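Local coordinates for RNA pseudouridylate synthase domain-containing protein 1 (Homo sapiens, PDB 5VBB) that probably binds RNA and converts uridines in it to pseudouridine, at residues His128-Glu133 and Leu191-Val196. Numbering follows the deposited sequence.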
loop_
_atom_site.group_PDB
_atom_site.type_symbol
_atom_site.label_atom_id
_atom_site.label_comp_id
_atom_site.label_asym_id
_atom_site.label_seq_id
_atom_site.Cartn_x
_atom_site.Cartn_y
_atom_site.Cartn_z
ATOM N N HIS A 128 0.662 12.760 13.688
ATOM C CA HIS A 128 0.762 12.684 12.226
ATOM C C HIS A 128 2.244 12.856 11.888
ATOM O O HIS A 128 2.732 13.968 11.824
ATOM C CB HIS A 128 -0.124 13.752 11.534
ATOM C CG HIS A 128 -1.336 14.156 12.318
ATOM N ND1 HIS A 128 -2.380 13.270 12.546
ATOM C CD2 HIS A 128 -1.628 15.335 12.913
ATOM C CE1 HIS A 128 -3.258 13.927 13.287
ATOM N NE2 HIS A 128 -2.856 15.182 13.517
ATOM N N THR A 129 2.952 11.736 11.731
ATOM C CA THR A 129 4.393 11.667 11.519
ATOM C C THR A 129 4.883 12.543 10.365
ATOM O O THR A 129 5.802 13.345 10.547
ATOM C CB THR A 129 4.817 10.190 11.263
ATOM O OG1 THR A 129 4.234 9.339 12.264
ATOM C CG2 THR A 129 6.332 10.001 11.291
ATOM N N MET A 130 4.222 12.444 9.218
ATOM C CA MET A 130 4.647 13.085 7.987
ATOM C C MET A 130 3.743 14.241 7.563
ATOM O O MET A 130 2.590 14.323 7.979
ATOM C CB MET A 130 4.676 12.007 6.885
ATOM C CG MET A 130 5.455 10.735 7.269
ATOM S SD MET A 130 7.201 10.921 7.705
ATOM C CE MET A 130 7.900 11.308 6.104
ATOM N N CYS A 131 4.260 15.132 6.716
ATOM C CA CYS A 131 3.513 16.288 6.216
ATOM C C CYS A 131 3.959 16.693 4.830
ATOM O O CYS A 131 5.048 16.363 4.406
ATOM C CB CYS A 131 3.679 17.467 7.170
ATOM S SG CYS A 131 5.403 17.912 7.475
ATOM N N ILE A 132 3.140 17.514 4.185
ATOM C CA ILE A 132 3.417 18.080 2.864
ATOM C C ILE A 132 4.263 19.316 3.046
ATOM O O ILE A 132 4.003 20.089 3.974
ATOM C CB ILE A 132 2.067 18.453 2.171
ATOM C CG1 ILE A 132 1.232 17.199 1.935
ATOM C CG2 ILE A 132 2.279 19.192 0.881
ATOM C CD1 ILE A 132 1.761 16.275 0.779
ATOM N N GLU A 133 5.197 19.572 2.102
ATOM C CA GLU A 133 6.058 20.774 2.096
ATOM C C GLU A 133 5.173 22.003 2.137
ATOM O O GLU A 133 4.086 21.979 1.564
ATOM C CB GLU A 133 6.914 20.820 0.812
ATOM C CG GLU A 133 6.097 21.272 -0.399
ATOM C CD GLU A 133 6.733 21.185 -1.759
ATOM O OE1 GLU A 133 7.478 22.121 -2.118
ATOM O OE2 GLU A 133 6.339 20.281 -2.528
ATOM N N LEU A 191 -6.780 6.442 10.349
ATOM C CA LEU A 191 -6.871 7.043 11.679
ATOM C C LEU A 191 -5.854 8.134 11.930
ATOM O O LEU A 191 -6.042 8.904 12.851
ATOM C CB LEU A 191 -6.729 5.960 12.755
ATOM C CG LEU A 191 -7.788 4.857 12.724
ATOM C CD1 LEU A 191 -7.471 3.780 13.735
ATOM C CD2 LEU A 191 -9.166 5.430 12.948
ATOM N N THR A 192 -4.800 8.218 11.134
ATOM C CA THR A 192 -3.751 9.232 11.300
ATOM C C THR A 192 -3.938 10.410 10.351
ATOM O O THR A 192 -3.935 11.561 10.794
ATOM C CB THR A 192 -2.412 8.529 11.067
ATOM O OG1 THR A 192 -2.343 7.471 12.001
ATOM C CG2 THR A 192 -1.195 9.427 11.236
ATOM N N TYR A 193 -4.067 10.136 9.047
ATOM C CA TYR A 193 -4.124 11.213 8.036
ATOM C C TYR A 193 -5.542 11.554 7.519
ATOM O O TYR A 193 -5.680 12.457 6.695
ATOM C CB TYR A 193 -3.229 10.871 6.858
ATOM C CG TYR A 193 -1.792 10.777 7.289
ATOM C CD1 TYR A 193 -1.052 11.923 7.560
ATOM C CD2 TYR A 193 -1.193 9.550 7.505
ATOM C CE1 TYR A 193 0.254 11.845 8.029
ATOM C CE2 TYR A 193 0.116 9.456 7.972
ATOM C CZ TYR A 193 0.853 10.610 8.195
ATOM O OH TYR A 193 2.122 10.546 8.728
ATOM N N GLY A 194 -6.575 10.917 8.070
ATOM C CA GLY A 194 -7.952 11.231 7.711
ATOM C C GLY A 194 -8.372 12.506 8.397
ATOM O O GLY A 194 -7.707 12.963 9.331
ATOM N N GLU A 195 -9.484 13.066 7.974
ATOM C CA GLU A 195 -10.020 14.287 8.588
ATOM C C GLU A 195 -10.874 13.926 9.780
ATOM O O GLU A 195 -11.410 12.827 9.833
ATOM C CB GLU A 195 -10.868 15.081 7.571
ATOM C CG GLU A 195 -10.060 15.656 6.417
ATOM C CD GLU A 195 -9.172 16.824 6.798
ATOM O OE1 GLU A 195 -9.696 17.958 6.880
ATOM O OE2 GLU A 195 -7.959 16.609 7.023
ATOM N N VAL A 196 -11.074 14.870 10.694
ATOM C CA VAL A 196 -11.969 14.676 11.854
ATOM C C VAL A 196 -13.408 14.428 11.345
ATOM O O VAL A 196 -14.065 13.506 11.809
ATOM C CB VAL A 196 -11.909 15.895 12.809
ATOM C CG1 VAL A 196 -13.037 15.851 13.847
ATOM C CG2 VAL A 196 -10.545 15.990 13.494
#
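Met130 N donates the straighter of two hydrogen bonds across the contact to Tyr193 OH (2.9 Å, 161° at the hydrogen), with the amide nitrogen lying in the plane of the phenol ring at its edge. The same hydroxyl is hydrogen-bonded to His174 ND1, so two bonds engage it, which should limit the movement of this buried ring. A weak, bent bond links His128 ND1 to Thr192 O (2.9 Å, 126°); the imidazole meets this oxygen obliquely. Met130 O also approaches Tyr193 CE1 at the ring edge, near its plane (3.4 Å).

Apolar contacts fill in around these polar ones. Tyr193 CE1 lies 4.0 Å from His128 CB. Thr192 OG1 turns beside the backbone N (chi1 -58°), which leaves CG2 anti to that N, above one face of the neighbouring Tyr193 ring toward its rim, and 3.9 Å from His128 CA.

Asp190 OD1 accepts hydrogen bonds from the backbone N of Thr192 and of Tyr193. Tyr193 lies about 7 Å, side chain to side chain, from Asp67, the probable catalytic aspartate. The contact thus ties the loop between helix 175-182 and strand 208-216 to edge strand 130-132 of a three-stranded antiparallel sheet, with Met130 and Tyr193 both resting on Val178 of that helix.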